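Local structure of alpha-rhamnosidase (Dictyoglomus thermophilum, 6I60) at residues G292-N297 / E428-Y433; Y417-K420 / Y424-Y427; D602-F607 / N669-K674; Y633-V638 / L728-V733. The protein probably hydrolyses terminal non-reducing alpha-L-rhamnose residues from alpha-L-rhamnosides. One frame throughout, in Å; residues are numbered along the deposited sequence.

Overall arrangement
The four contacts fall into two pairs at distant parts of the chain. Contacts 1 and 2, with centres about 13 Å apart, lie buried among the beta strands; contact 2 is nested within the loop that contact 1 closes, and their segments adjoin at Tyr-427 and Glu-428. Contacts 3 and 4, with centres about 12 Å apart, belong to the helical catalytic region and are partly buried. Helix 651-672, which carries half of contact 3, follows helix 626-648 of contact 4, and Asn-669 ND2 probably bonds to Leu-732 O between them. The chemistry differs: contact 2 is organised by a carboxylate, contact 1 mixes apolar carbons with polar groups paired outside it, and contacts 3 and 4 rest on apolar packing.

Contact 1 of 4, residues G292-N297 / E428-Y433; sequences GPITLN and EPRFTY
The backbone amides of Arg-430 and Phe-431 both bond to Glu-303 OE1, and the side chains of these two residues meet Ile-294 and Asn-297 across the contact. No hydrogen bond runs between 292-297 and 428-433 themselves. The closest approach is that of a methyl to a guanidinium: Ile-294 CD1 lies 3.3 Å from Arg-430 NH1 and 3.7 Å from Arg-430 CD, so the end of the isoleucine rests in the elbow of the arginine. That elbow comes from the turn at chi3 (67°), which brings the guanidinium beside the methyl, while NE forms a salt bridge with Glu-203. The other branch of the isoleucine, CG2, arrives at the edge of the Phe-431 ring, 4.5 Å from CD2. Strand 288-298 belongs to the rhamnosidase N-terminal region and the loop to the concanavalin-like region, so the contact ties together two beta-rich modules. Strand 302-306 makes the same link through the backbone, pairing antiparallel with 288-298 and parallel with 414-418. Further along, Asn-297 sets its amide against the root of Phe-431: OD1 is 3.7 Å from Phe-431 CB, and the two CB atoms are 3.8 Å apart. Amide and ring are inclined at 52°, so they do not stack. The polar need of Asn-297 OD1 is met by Asn-251 N. One face of the Phe-431 ring is taken by its own neighbour, with Arg-430 CD 3.6 Å above the plane and displaced toward the rim.

Contact 2 of 4, residues Y417-K420 / Y424-Y427; sequences YITK and YEEY
Glu-425 OE1 accepts two hydrogen bonds, one from Tyr-417 OH at 2.6 Å and one from the backbone N of Lys-420 at 2.7 Å. The tyrosine uses the anti lone pair, the one turned away from OE2; the amide comes from above the carboxylate plane, on a nearly straight N-H line (172°). This carboxylate closes a beta-arch: strands 414-418 and 425-427 belong to different sheets of the concanavalin-like region, and side chains plus one main-chain N-H, not backbone pairing, bridge the gap. Across the turn, OE2 takes the amides of Gly-421 and Glu-422, so a single carboxylate holds three consecutive backbone N-H groups. Such a concentration of donors would probably favour the ionised form of Glu-425. Lys-420 adds its alkyl chain beside the acid, with CG 3.5 Å from Glu-425 OE1, but its ammonium goes on to a salt bridge with Glu-310. NZ stays 5.7 Å from Glu-425 OE1, which leaves the main-chain N as the lysine's bond to this carboxylate.

Beyond the polar knot the two tyrosines pack together. Tyr-417 projects its ring across the arch with CG anti to the backbone N (chi1 174°), which also carries the hydroxyl to the glutamate. The Tyr-417 and Tyr-427 rings are nearly parallel (13°) but slid so far apart that they hardly overlap, with centroids 5.2 Å apart. What each ring meets is mainly the other's CB. Tyr-427 CB stands over the Tyr-417 face, 3.9 Å from its centroid, and Tyr-417 CB reciprocates off-centre, 4.1 Å from the centroid of Tyr-427.

Contact 3 of 4, residues D602-F607 / N669-K674; sequences DYIVSF and NKKFLK
Lys-671 slants across Ile-604, one methylene of the lysine, CD, lying against both branches of the isoleucine. Lys-671 CD is 3.7 Å from Ile-604 CG1 and 3.8 Å from Ile-604 CG2, so it sits in the fork between them. Lys-671 reaches this place because its CG is anti to the backbone N (chi1 -160°), which sends the chain outward from the helix toward the loop; a bend at chi3 then turns the end across the isoleucine, NZ lying 4.2 Å from Ile-604 CB. The lysine therefore serves here as a hydrocarbon arm, and no hydrogen bond joins the two segments.

Phe-672 lies beneath the start of the arm. Lys-671 CB sits 4.2 Å above the centre of one face of its ring, and the far end of the ring, CZ, comes within 4.3 Å of Ile-604 CG2. That approach is oblique, and it makes the isoleucine methyl a meeting point for the lysine and the phenylalanine. Ile-604 also touches Ala-667, one turn before Lys-671 on the helix, while Phe-672 meets Phe-668 edge-to-face and packs on helix 626-648.

The backbone leaves helical geometry at Leu-673, whose N still bonds to Asn-669 O at 3.0 Å, and strand 673-674 then pairs with 677-678. The loop that follows helix 586-599 is thus laid over the C-terminal end of helix 651-672, an arrangement in keeping with the (alpha/alpha)6 barrel of the six-hairpin glycosidases, whose successive helices are joined by such loops.

Contact 4 of 4, residues Y633-V638 / L728-V733; sequences YFYHDV and LYLNLV
Leu-730 leans its CB on the rim of Tyr-635, 3.9 Å from CE2. Its chi1 (-63°) sets CG beside the backbone N, and an extended chi2 (-178°) spreads the methyls to ring edge and histidine. CD1 comes in at the edge of the tyrosine ring, in its plane and 3.5 Å from CD2, and is also 3.9 Å from His-636 CB. CD2 goes to the imidazole, 4.1 Å from His-636 CD2, where the leucine and histidine side chains run roughly at right angles. One leucine thus bridges two consecutive residues of helix 626-648.

Leu-732 takes the ring from another side. Its CD2 stands over the middle of one Tyr-635 face, 3.5 Å from the centroid and just 12° from the ring normal, a well-centred CH-pi contact. Edge and face are therefore occupied by leucines two residues apart, on either side of Asn-731, where the chain leaves helix 722-729 with positive phi. Leu-732 also touches Phe-668 of helix 651-672. The turn that follows helix 722-729 is seated against the flank of helix 626-648, a loop-on-helix contact within what is, in this family, an (alpha/alpha)6 barrel.

Contact 1 of 4, residues G292-N297 / E428-Y433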
loop_
_atom_site.group_PDB
_atom_site.type_symbol
_atom_site.label_atom_id
_atom_site.label_comp_id
_atom_site.label_asym_id
_atom_site.label_seq_id
_atom_site.Cartn_x
_atom_site.Cartn_y
_atom_site.Cartn_z
ATOM N N GLY A 292 8.145 -32.460 6.556
ATOM C CA GLY A 292 9.422 -32.322 5.901
ATOM C C GLY A 292 10.477 -31.669 6.768
ATOM O O GLY A 292 10.532 -31.864 7.986
ATOM N N PRO A 293 11.349 -30.877 6.140
ATOM C CA PRO A 293 12.427 -30.233 6.905
ATOM C C PRO A 293 11.941 -29.124 7.825
ATOM O O PRO A 293 12.505 -28.950 8.912
ATOM C CB PRO A 293 13.358 -29.695 5.811
ATOM C CG PRO A 293 12.478 -29.524 4.616
ATOM C CD PRO A 293 11.447 -30.608 4.695
ATOM N N ILE A 294 10.917 -28.372 7.434
ATOM C CA ILE A 294 10.460 -27.238 8.231
ATOM C C ILE A 294 9.627 -27.745 9.400
ATOM O O ILE A 294 8.655 -28.487 9.213
ATOM C CB ILE A 294 9.661 -26.249 7.368
ATOM C CG1 ILE A 294 10.555 -25.639 6.289
ATOM C CG2 ILE A 294 9.070 -25.148 8.233
ATOM C CD1 ILE A 294 10.176 -26.045 4.888
ATOM N N THR A 295 10.008 -27.345 10.614
ATOM C CA THR A 295 9.233 -27.675 11.804
ATOM C C THR A 295 8.307 -26.518 12.153
ATOM O O THR A 295 7.284 -26.313 11.494
ATOM C CB THR A 295 10.148 -28.000 12.987
ATOM O OG1 THR A 295 10.866 -26.825 13.380
ATOM C CG2 THR A 295 11.139 -29.094 12.609
ATOM N N LEU A 296 8.659 -25.750 13.181
ATOM C CA LEU A 296 7.851 -24.610 13.582
ATOM C C LEU A 296 8.052 -23.446 12.621
ATOM O O LEU A 296 9.162 -23.198 12.143
ATOM C CB LEU A 296 8.206 -24.179 15.005
ATOM C CG LEU A 296 8.097 -25.258 16.081
ATOM C CD1 LEU A 296 8.558 -24.716 17.424
ATOM C CD2 LEU A 296 6.674 -25.775 16.168
ATOM N N ASN A 297 6.964 -22.732 12.336
ATOM C CA ASN A 297 7.020 -21.561 11.473
ATOM C C ASN A 297 6.007 -20.540 11.970
ATOM O O ASN A 297 4.843 -20.879 12.200
ATOM C CB ASN A 297 6.751 -21.931 10.008
ATOM C CG ASN A 297 5.370 -22.527 9.794
ATOM O OD1 ASN A 297 4.478 -21.876 9.249
ATOM N ND2 ASN A 297 5.190 -23.773 10.215
ATOM N N GLU A 428 16.992 -19.910 3.028
ATOM C CA GLU A 428 16.181 -18.727 3.266
ATOM C C GLU A 428 14.863 -19.153 3.898
ATOM O O GLU A 428 14.289 -20.178 3.508
ATOM C CB GLU A 428 15.894 -17.942 1.974
ATOM C CG GLU A 428 16.920 -18.097 0.865
ATOM C CD GLU A 428 16.520 -17.353 -0.399
ATOM O OE1 GLU A 428 16.810 -17.856 -1.507
ATOM O OE2 GLU A 428 15.910 -16.267 -0.287
ATOM N N PRO A 429 14.365 -18.401 4.875
ATOM C CA PRO A 429 13.042 -18.706 5.428
ATOM C C PRO A 429 11.946 -18.439 4.408
ATOM O O PRO A 429 12.056 -17.551 3.558
ATOM C CB PRO A 429 12.928 -17.759 6.630
ATOM C CG PRO A 429 14.327 -17.300 6.907
ATOM C CD PRO A 429 15.023 -17.297 5.587
ATOM N N ARG A 430 10.875 -19.228 4.502
ATOM C CA ARG A 430 9.771 -19.155 3.555
ATOM C C ARG A 430 8.426 -18.835 4.186
ATOM O O ARG A 430 7.503 -18.453 3.457
ATOM C CB ARG A 430 9.642 -20.479 2.786
ATOM C CG ARG A 430 9.732 -21.696 3.684
ATOM C CD ARG A 430 9.215 -22.954 3.003
ATOM N NE ARG A 430 10.051 -23.386 1.883
ATOM C CZ ARG A 430 11.310 -23.806 1.990
ATOM N NH1 ARG A 430 11.914 -23.856 3.171
ATOM N NH2 ARG A 430 11.972 -24.180 0.903
ATOM N N PHE A 431 8.282 -18.975 5.503
ATOM C CA PHE A 431 7.003 -18.789 6.178
ATOM C C PHE A 431 7.093 -17.748 7.291
ATOM O O PHE A 431 6.399 -17.854 8.304
ATOM C CB PHE A 431 6.490 -20.119 6.730
ATOM C CG PHE A 431 6.115 -21.113 5.667
ATOM C CD1 PHE A 431 5.376 -20.719 4.562
ATOM C CD2 PHE A 431 6.499 -22.439 5.772
ATOM C CE1 PHE A 431 5.028 -21.632 3.581
ATOM C CE2 PHE A 431 6.153 -23.358 4.796
ATOM C CZ PHE A 431 5.417 -22.953 3.698
ATOM N N THR A 432 7.937 -16.737 7.110
ATOM C CA THR A 432 8.107 -15.687 8.106
ATOM C C THR A 432 8.768 -14.486 7.446
ATOM O O THR A 432 9.233 -14.555 6.305
ATOM C CB THR A 432 8.939 -16.172 9.298
ATOM O OG1 THR A 432 9.189 -15.077 10.191
ATOM C CG2 THR A 432 10.266 -16.734 8.818
ATOM N N TYR A 433 8.803 -13.379 8.184
ATOM C CA TYR A 433 9.553 -12.204 7.767
ATOM C C TYR A 433 9.853 -11.359 8.996
ATOM O O TYR A 433 9.117 -11.396 9.985
ATOM C CB TYR A 433 8.800 -11.393 6.701
ATOM C CG TYR A 433 7.699 -10.491 7.219
ATOM C CD1 TYR A 433 7.947 -9.156 7.508
ATOM C CD2 TYR A 433 6.407 -10.969 7.393
ATOM C CE1 TYR A 433 6.945 -8.326 7.969
ATOM C CE2 TYR A 433 5.395 -10.144 7.854
ATOM C CZ TYR A 433 5.670 -8.823 8.140
ATOM O OH TYR A 433 4.674 -7.993 8.599
#

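Contact 2 of 4, residues Y417-K420 / Y424-Y427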
loop_
_atom_site.group_PDB
_atom_site.type_symbol
_atom_site.label_atom_id
_atom_site.label_comp_id
_atom_site.label_asym_id
_atom_site.label_seq_id
_atom_site.Cartn_x
_atom_site.Cartn_y
_atom_site.Cartn_z
ATOM N N TYR A 417 18.650 -23.071 11.149
ATOM C CA TYR A 417 18.905 -24.007 10.060
ATOM C C TYR A 417 19.904 -25.051 10.532
ATOM O O TYR A 417 20.995 -24.703 10.997
ATOM C CB TYR A 417 19.433 -23.283 8.820
ATOM C CG TYR A 417 19.863 -24.212 7.708
ATOM C CD1 TYR A 417 18.924 -24.864 6.918
ATOM C CD2 TYR A 417 21.208 -24.435 7.444
ATOM C CE1 TYR A 417 19.315 -25.711 5.897
ATOM C CE2 TYR A 417 21.607 -25.279 6.427
ATOM C CZ TYR A 417 20.658 -25.915 5.657
ATOM O OH TYR A 417 21.056 -26.756 4.643
ATOM N N ILE A 418 19.533 -26.323 10.413
ATOM C CA ILE A 418 20.402 -27.439 10.766
ATOM C C ILE A 418 20.985 -28.003 9.479
ATOM O O ILE A 418 20.243 -28.438 8.589
ATOM C CB ILE A 418 19.645 -28.517 11.556
ATOM C CG1 ILE A 418 19.085 -27.928 12.851
ATOM C CG2 ILE A 418 20.559 -29.690 11.865
ATOM C CD1 ILE A 418 17.595 -28.115 13.007
ATOM N N THR A 419 22.311 -28.002 9.382
ATOM C CA THR A 419 22.983 -28.333 8.135
ATOM C C THR A 419 22.849 -29.820 7.808
ATOM O O THR A 419 22.563 -30.658 8.669
ATOM C CB THR A 419 24.461 -27.951 8.209
ATOM O OG1 THR A 419 25.149 -28.859 9.079
ATOM C CG2 THR A 419 24.621 -26.531 8.738
ATOM N N LYS A 420 23.064 -30.139 6.529
ATOM C CA LYS A 420 23.076 -31.517 6.057
ATOM C C LYS A 420 24.479 -32.063 5.830
ATOM O O LYS A 420 24.657 -33.285 5.829
ATOM C CB LYS A 420 22.279 -31.643 4.753
ATOM C CG LYS A 420 21.095 -30.703 4.656
ATOM C CD LYS A 420 20.905 -30.203 3.233
ATOM C CE LYS A 420 19.496 -29.676 3.018
ATOM N NZ LYS A 420 19.086 -29.787 1.592
ATOM N N TYR A 424 28.242 -27.560 0.631
ATOM C CA TYR A 424 27.730 -26.222 0.339
ATOM C C TYR A 424 26.214 -26.262 0.421
ATOM O O TYR A 424 25.579 -27.067 -0.269
ATOM C CB TYR A 424 28.184 -25.741 -1.042
ATOM C CG TYR A 424 27.605 -24.399 -1.431
ATOM C CD1 TYR A 424 28.138 -23.219 -0.927
ATOM C CD2 TYR A 424 26.519 -24.310 -2.294
ATOM C CE1 TYR A 424 27.610 -21.990 -1.275
ATOM C CE2 TYR A 424 25.985 -23.085 -2.647
ATOM C CZ TYR A 424 26.537 -21.930 -2.133
ATOM O OH TYR A 424 26.013 -20.706 -2.480
ATOM N N GLU A 425 25.635 -25.400 1.256
ATOM C CA GLU A 425 24.190 -25.327 1.414
ATOM C C GLU A 425 23.757 -23.869 1.492
ATOM O O GLU A 425 24.529 -22.995 1.897
ATOM C CB GLU A 425 23.714 -26.078 2.669
ATOM C CG GLU A 425 24.024 -27.569 2.674
ATOM C CD GLU A 425 24.279 -28.108 4.070
ATOM O OE1 GLU A 425 23.362 -28.033 4.915
ATOM O OE2 GLU A 425 25.398 -28.603 4.323
ATOM N N GLU A 426 22.512 -23.619 1.094
ATOM C CA GLU A 426 21.899 -22.303 1.187
ATOM C C GLU A 426 20.541 -22.430 1.860
ATOM O O GLU A 426 19.855 -23.447 1.718
ATOM C CB GLU A 426 21.735 -21.651 -0.192
ATOM C CG GLU A 426 23.040 -21.406 -0.929
ATOM C CD GLU A 426 22.824 -20.758 -2.280
ATOM O OE1 GLU A 426 23.796 -20.651 -3.058
ATOM O OE2 GLU A 426 21.676 -20.356 -2.565
ATOM N N TYR A 427 20.154 -21.392 2.596
ATOM C CA TYR A 427 18.874 -21.409 3.291
ATOM C C TYR A 427 18.283 -20.009 3.345
ATOM O O TYR A 427 18.986 -19.046 3.666
ATOM C CB TYR A 427 19.020 -21.962 4.713
ATOM C CG TYR A 427 17.851 -21.607 5.603
ATOM C CD1 TYR A 427 16.593 -22.148 5.377
ATOM C CD2 TYR A 427 18.000 -20.718 6.659
ATOM C CE1 TYR A 427 15.520 -21.821 6.178
ATOM C CE2 TYR A 427 16.932 -20.387 7.468
ATOM C CZ TYR A 427 15.693 -20.942 7.223
ATOM O OH TYR A 427 14.623 -20.618 8.024
#

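Contact 3 of 4, residues D602-F607 / N669-K674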
loop_
_atom_site.group_PDB
_atom_site.type_symbol
_atom_site.label_atom_id
_atom_site.label_comp_id
_atom_site.label_asym_id
_atom_site.label_seq_id
_atom_site.Cartn_x
_atom_site.Cartn_y
_atom_site.Cartn_z
ATOM N N ASP A 602 -26.050 14.677 20.446
ATOM C CA ASP A 602 -25.911 16.125 20.495
ATOM C C ASP A 602 -24.680 16.609 19.742
ATOM O O ASP A 602 -24.246 17.749 19.941
ATOM C CB ASP A 602 -25.880 16.601 21.944
ATOM C CG ASP A 602 -27.185 16.344 22.657
ATOM O OD1 ASP A 602 -27.204 15.510 23.587
ATOM O OD2 ASP A 602 -28.197 16.968 22.274
ATOM N N TYR A 603 -24.229 15.856 18.755
ATOM C CA TYR A 603 -23.144 16.282 17.866
ATOM C C TYR A 603 -21.705 16.367 18.314
ATOM O O TYR A 603 -20.877 16.756 17.545
ATOM C CB TYR A 603 -23.501 17.604 17.241
ATOM C CG TYR A 603 -24.853 17.611 16.631
ATOM C CD1 TYR A 603 -25.905 18.205 17.269
ATOM C CD2 TYR A 603 -25.085 17.023 15.417
ATOM C CE1 TYR A 603 -27.159 18.214 16.713
ATOM C CE2 TYR A 603 -26.333 17.029 14.851
ATOM C CZ TYR A 603 -27.363 17.626 15.512
ATOM O OH TYR A 603 -28.611 17.643 14.965
ATOM N N ILE A 604 -21.412 16.057 19.556
ATOM C CA ILE A 604 -20.035 16.067 20.032
ATOM C C ILE A 604 -19.733 14.632 20.433
ATOM O O ILE A 604 -20.295 14.121 21.411
ATOM C CB ILE A 604 -19.820 17.050 21.195
ATOM C CG1 ILE A 604 -20.041 18.486 20.718
ATOM C CG2 ILE A 604 -18.415 16.939 21.770
ATOM C CD1 ILE A 604 -21.451 18.777 20.287
ATOM N N VAL A 605 -18.905 13.954 19.640
ATOM C CA VAL A 605 -18.541 12.568 19.916
ATOM C C VAL A 605 -17.505 12.596 21.036
ATOM O O VAL A 605 -16.324 12.854 20.804
ATOM C CB VAL A 605 -18.020 11.849 18.671
ATOM C CG1 VAL A 605 -19.171 11.429 17.777
ATOM C CG2 VAL A 605 -17.107 12.752 17.903
ATOM N N SER A 606 -17.956 12.353 22.265
ATOM C CA SER A 606 -17.051 12.338 23.404
ATOM C C SER A 606 -16.199 11.078 23.455
ATOM O O SER A 606 -15.179 11.067 24.151
ATOM C CB SER A 606 -17.844 12.476 24.705
ATOM O OG SER A 606 -17.101 11.978 25.802
ATOM N N PHE A 607 -16.586 10.027 22.739
ATOM C CA PHE A 607 -15.840 8.777 22.766
ATOM C C PHE A 607 -14.571 8.900 21.933
ATOM O O PHE A 607 -14.609 9.360 20.788
ATOM C CB PHE A 607 -16.695 7.620 22.250
ATOM C CG PHE A 607 -15.904 6.376 21.942
ATOM C CD1 PHE A 607 -15.783 5.917 20.639
ATOM C CD2 PHE A 607 -15.272 5.670 22.957
ATOM C CE1 PHE A 607 -15.051 4.775 20.354
ATOM C CE2 PHE A 607 -14.538 4.528 22.678
ATOM C CZ PHE A 607 -14.428 4.081 21.376
ATOM N N ASN A 669 -18.057 24.575 17.309
ATOM C CA ASN A 669 -17.621 25.898 17.744
ATOM C C ASN A 669 -18.228 26.293 19.081
ATOM O O ASN A 669 -17.578 26.985 19.871
ATOM C CB ASN A 669 -17.971 26.940 16.681
ATOM C CG ASN A 669 -16.978 26.961 15.538
ATOM O OD1 ASN A 669 -15.781 26.749 15.737
ATOM N ND2 ASN A 669 -17.468 27.215 14.329
ATOM N N LYS A 670 -19.462 25.867 19.354
ATOM C CA LYS A 670 -20.097 26.222 20.618
ATOM C C LYS A 670 -19.377 25.598 21.807
ATOM O O LYS A 670 -19.390 26.168 22.905
ATOM C CB LYS A 670 -21.565 25.798 20.603
ATOM C CG LYS A 670 -22.497 26.800 19.943
ATOM C CD LYS A 670 -23.949 26.514 20.298
ATOM C CE LYS A 670 -24.758 26.133 19.067
ATOM N NZ LYS A 670 -26.166 25.787 19.410
ATOM N N LYS A 671 -18.738 24.443 21.613
ATOM C CA LYS A 671 -18.089 23.733 22.706
ATOM C C LYS A 671 -16.589 23.984 22.796
ATOM O O LYS A 671 -16.011 23.787 23.871
ATOM C CB LYS A 671 -18.332 22.222 22.575
ATOM C CG LYS A 671 -18.125 21.435 23.866
ATOM C CD LYS A 671 -18.876 20.109 23.842
ATOM C CE LYS A 671 -19.874 20.004 24.991
ATOM N NZ LYS A 671 -20.676 18.746 24.938
ATOM N N PHE A 672 -15.946 24.415 21.713
ATOM C CA PHE A 672 -14.492 24.497 21.676
ATOM C C PHE A 672 -13.943 25.886 21.381
ATOM O O PHE A 672 -12.836 26.194 21.828
ATOM C CB PHE A 672 -13.933 23.512 20.638
ATOM C CG PHE A 672 -14.257 22.074 20.933
ATOM C CD1 PHE A 672 -14.136 21.573 22.219
ATOM C CD2 PHE A 672 -14.686 21.226 19.927
ATOM C CE1 PHE A 672 -14.435 20.252 22.494
ATOM C CE2 PHE A 672 -14.985 19.903 20.196
ATOM C CZ PHE A 672 -14.860 19.416 21.479
ATOM N N LEU A 673 -14.668 26.725 20.647
ATOM C CA LEU A 673 -14.174 28.065 20.348
ATOM C C LEU A 673 -14.231 28.930 21.603
ATOM O O LEU A 673 -15.306 29.131 22.178
ATOM C CB LEU A 673 -14.990 28.693 19.221
ATOM C CG LEU A 673 -14.477 30.032 18.691
ATOM C CD1 LEU A 673 -13.140 29.858 17.989
ATOM C CD2 LEU A 673 -15.498 30.660 17.760
ATOM N N LYS A 674 -13.070 29.446 22.028
ATOM C CA LYS A 674 -12.941 30.225 23.263
ATOM C C LYS A 674 -12.306 31.573 22.927
ATOM O O LYS A 674 -11.095 31.754 23.081
ATOM C CB LYS A 674 -12.125 29.463 24.312
ATOM C CG LYS A 674 -12.722 28.129 24.728
ATOM C CD LYS A 674 -14.111 28.301 25.309
ATOM C CE LYS A 674 -14.846 26.972 25.380
ATOM N NZ LYS A 674 -16.318 27.140 25.218
#

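Contact 4 of 4, residues Y633-V638 / L728-V733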
loop_
_atom_site.group_PDB
_atom_site.type_symbol
_atom_site.label_atom_id
_atom_site.label_comp_id
_atom_site.label_asym_id
_atom_site.label_seq_id
_atom_site.Cartn_x
_atom_site.Cartn_y
_atom_site.Cartn_z
ATOM N N TYR A 633 -13.285 14.479 12.990
ATOM C CA TYR A 633 -13.479 13.425 12.003
ATOM C C TYR A 633 -14.947 13.083 11.796
ATOM O O TYR A 633 -15.292 12.501 10.761
ATOM C CB TYR A 633 -12.690 12.178 12.408
ATOM C CG TYR A 633 -11.248 12.222 11.950
ATOM C CD1 TYR A 633 -10.920 12.028 10.614
ATOM C CD2 TYR A 633 -10.218 12.478 12.846
ATOM C CE1 TYR A 633 -9.606 12.074 10.183
ATOM C CE2 TYR A 633 -8.898 12.524 12.427
ATOM C CZ TYR A 633 -8.599 12.322 11.093
ATOM O OH TYR A 633 -7.292 12.369 10.661
ATOM N N PHE A 634 -15.817 13.429 12.747
ATOM C CA PHE A 634 -17.251 13.295 12.511
ATOM C C PHE A 634 -17.712 14.281 11.446
ATOM O O PHE A 634 -18.454 13.917 10.526
ATOM C CB PHE A 634 -18.022 13.507 13.815
ATOM C CG PHE A 634 -19.500 13.280 13.688
ATOM C CD1 PHE A 634 -19.995 12.287 12.857
ATOM C CD2 PHE A 634 -20.397 14.058 14.400
ATOM C CE1 PHE A 634 -21.355 12.075 12.739
ATOM C CE2 PHE A 634 -21.761 13.852 14.288
ATOM C CZ PHE A 634 -22.240 12.859 13.456
ATOM N N TYR A 635 -17.277 15.537 11.554
ATOM C CA TYR A 635 -17.550 16.508 10.500
ATOM C C TYR A 635 -16.859 16.108 9.203
ATOM O O TYR A 635 -17.419 16.277 8.113
ATOM C CB TYR A 635 -17.106 17.900 10.951
ATOM C CG TYR A 635 -17.230 18.979 9.898
ATOM C CD1 TYR A 635 -18.404 19.700 9.752
ATOM C CD2 TYR A 635 -16.166 19.284 9.059
ATOM C CE1 TYR A 635 -18.520 20.690 8.794
ATOM C CE2 TYR A 635 -16.274 20.270 8.096
ATOM C CZ TYR A 635 -17.453 20.971 7.972
ATOM O OH TYR A 635 -17.572 21.955 7.019
ATOM N N HIS A 636 -15.642 15.567 9.304
ATOM C CA HIS A 636 -14.914 15.141 8.113
ATOM C C HIS A 636 -15.650 14.024 7.384
ATOM O O HIS A 636 -15.779 14.054 6.154
ATOM C CB HIS A 636 -13.502 14.698 8.501
ATOM C CG HIS A 636 -12.642 14.308 7.338
ATOM N ND1 HIS A 636 -12.750 13.086 6.709
ATOM C CD2 HIS A 636 -11.651 14.974 6.700
ATOM C CE1 HIS A 636 -11.869 13.020 5.727
ATOM N NE2 HIS A 636 -11.189 14.152 5.700
ATOM N N ASP A 637 -16.149 13.032 8.128
ATOM C CA ASP A 637 -16.812 11.898 7.495
ATOM C C ASP A 637 -18.135 12.298 6.856
ATOM O O ASP A 637 -18.514 11.742 5.820
ATOM C CB ASP A 637 -17.026 10.777 8.514
ATOM C CG ASP A 637 -15.735 10.054 8.867
ATOM O OD1 ASP A 637 -15.763 9.159 9.739
ATOM O OD2 ASP A 637 -14.689 10.387 8.272
ATOM N N VAL A 638 -18.840 13.259 7.448
ATOM C CA VAL A 638 -20.133 13.671 6.916
ATOM C C VAL A 638 -19.959 14.595 5.714
ATOM O O VAL A 638 -20.733 14.532 4.752
ATOM C CB VAL A 638 -20.970 14.326 8.032
ATOM C CG1 VAL A 638 -22.259 14.901 7.479
ATOM C CG2 VAL A 638 -21.268 13.313 9.128
ATOM N N LEU A 728 -8.878 24.746 11.719
ATOM C CA LEU A 728 -8.384 25.582 10.632
ATOM C C LEU A 728 -8.196 24.806 9.334
ATOM O O LEU A 728 -8.185 25.416 8.260
ATOM C CB LEU A 728 -7.060 26.239 11.029
ATOM C CG LEU A 728 -7.154 27.560 11.793
ATOM C CD1 LEU A 728 -5.814 27.905 12.424
ATOM C CD2 LEU A 728 -7.627 28.679 10.879
ATOM N N TYR A 729 -8.047 23.482 9.409
ATOM C CA TYR A 729 -7.910 22.678 8.199
ATOM C C TYR A 729 -9.241 22.578 7.462
ATOM O O TYR A 729 -9.351 22.966 6.293
ATOM C CB TYR A 729 -7.377 21.287 8.550
ATOM C CG TYR A 729 -7.112 20.417 7.342
ATOM C CD1 TYR A 729 -5.939 20.551 6.610
ATOM C CD2 TYR A 729 -8.037 19.466 6.929
ATOM C CE1 TYR A 729 -5.693 19.763 5.503
ATOM C CE2 TYR A 729 -7.801 18.672 5.821
ATOM C CZ TYR A 729 -6.626 18.824 5.112
ATOM O OH TYR A 729 -6.382 18.038 4.009
ATOM N N LEU A 730 -10.265 22.056 8.136
ATOM C CA LEU A 730 -11.603 21.964 7.565
ATOM C C LEU A 730 -12.347 23.294 7.584
ATOM O O LEU A 730 -13.509 23.340 7.165
ATOM C CB LEU A 730 -12.416 20.900 8.310
ATOM C CG LEU A 730 -11.874 19.469 8.214
ATOM C CD1 LEU A 730 -12.778 18.490 8.948
ATOM C CD2 LEU A 730 -11.690 19.047 6.761
ATOM N N ASN A 731 -11.706 24.362 8.061
ATOM C CA ASN A 731 -12.267 25.714 8.056
ATOM C C ASN A 731 -13.581 25.773 8.839
ATOM O O ASN A 731 -14.625 26.196 8.338
ATOM C CB ASN A 731 -12.443 26.225 6.622
ATOM C CG ASN A 731 -11.129 26.654 5.995
ATOM O OD1 ASN A 731 -11.080 27.035 4.825
ATOM N ND2 ASN A 731 -10.052 26.593 6.775
ATOM N N LEU A 732 -13.504 25.334 10.093
ATOM C CA LEU A 732 -14.607 25.463 11.034
ATOM C C LEU A 732 -14.555 26.763 11.823
ATOM O O LEU A 732 -15.499 27.056 12.566
ATOM C CB LEU A 732 -14.612 24.280 12.008
ATOM C CG LEU A 732 -14.467 22.894 11.385
ATOM C CD1 LEU A 732 -14.101 21.860 12.439
ATOM C CD2 LEU A 732 -15.754 22.516 10.682
ATOM N N VAL A 733 -13.488 27.536 11.682
ATOM C CA VAL A 733 -13.337 28.780 12.441
ATOM C C VAL A 733 -14.240 29.844 11.825
ATOM O O VAL A 733 -14.247 30.002 10.593
ATOM C CB VAL A 733 -11.880 29.232 12.443
ATOM C CG1 VAL A 733 -11.649 30.276 13.526
ATOM C CG2 VAL A 733 -10.948 28.040 12.633
#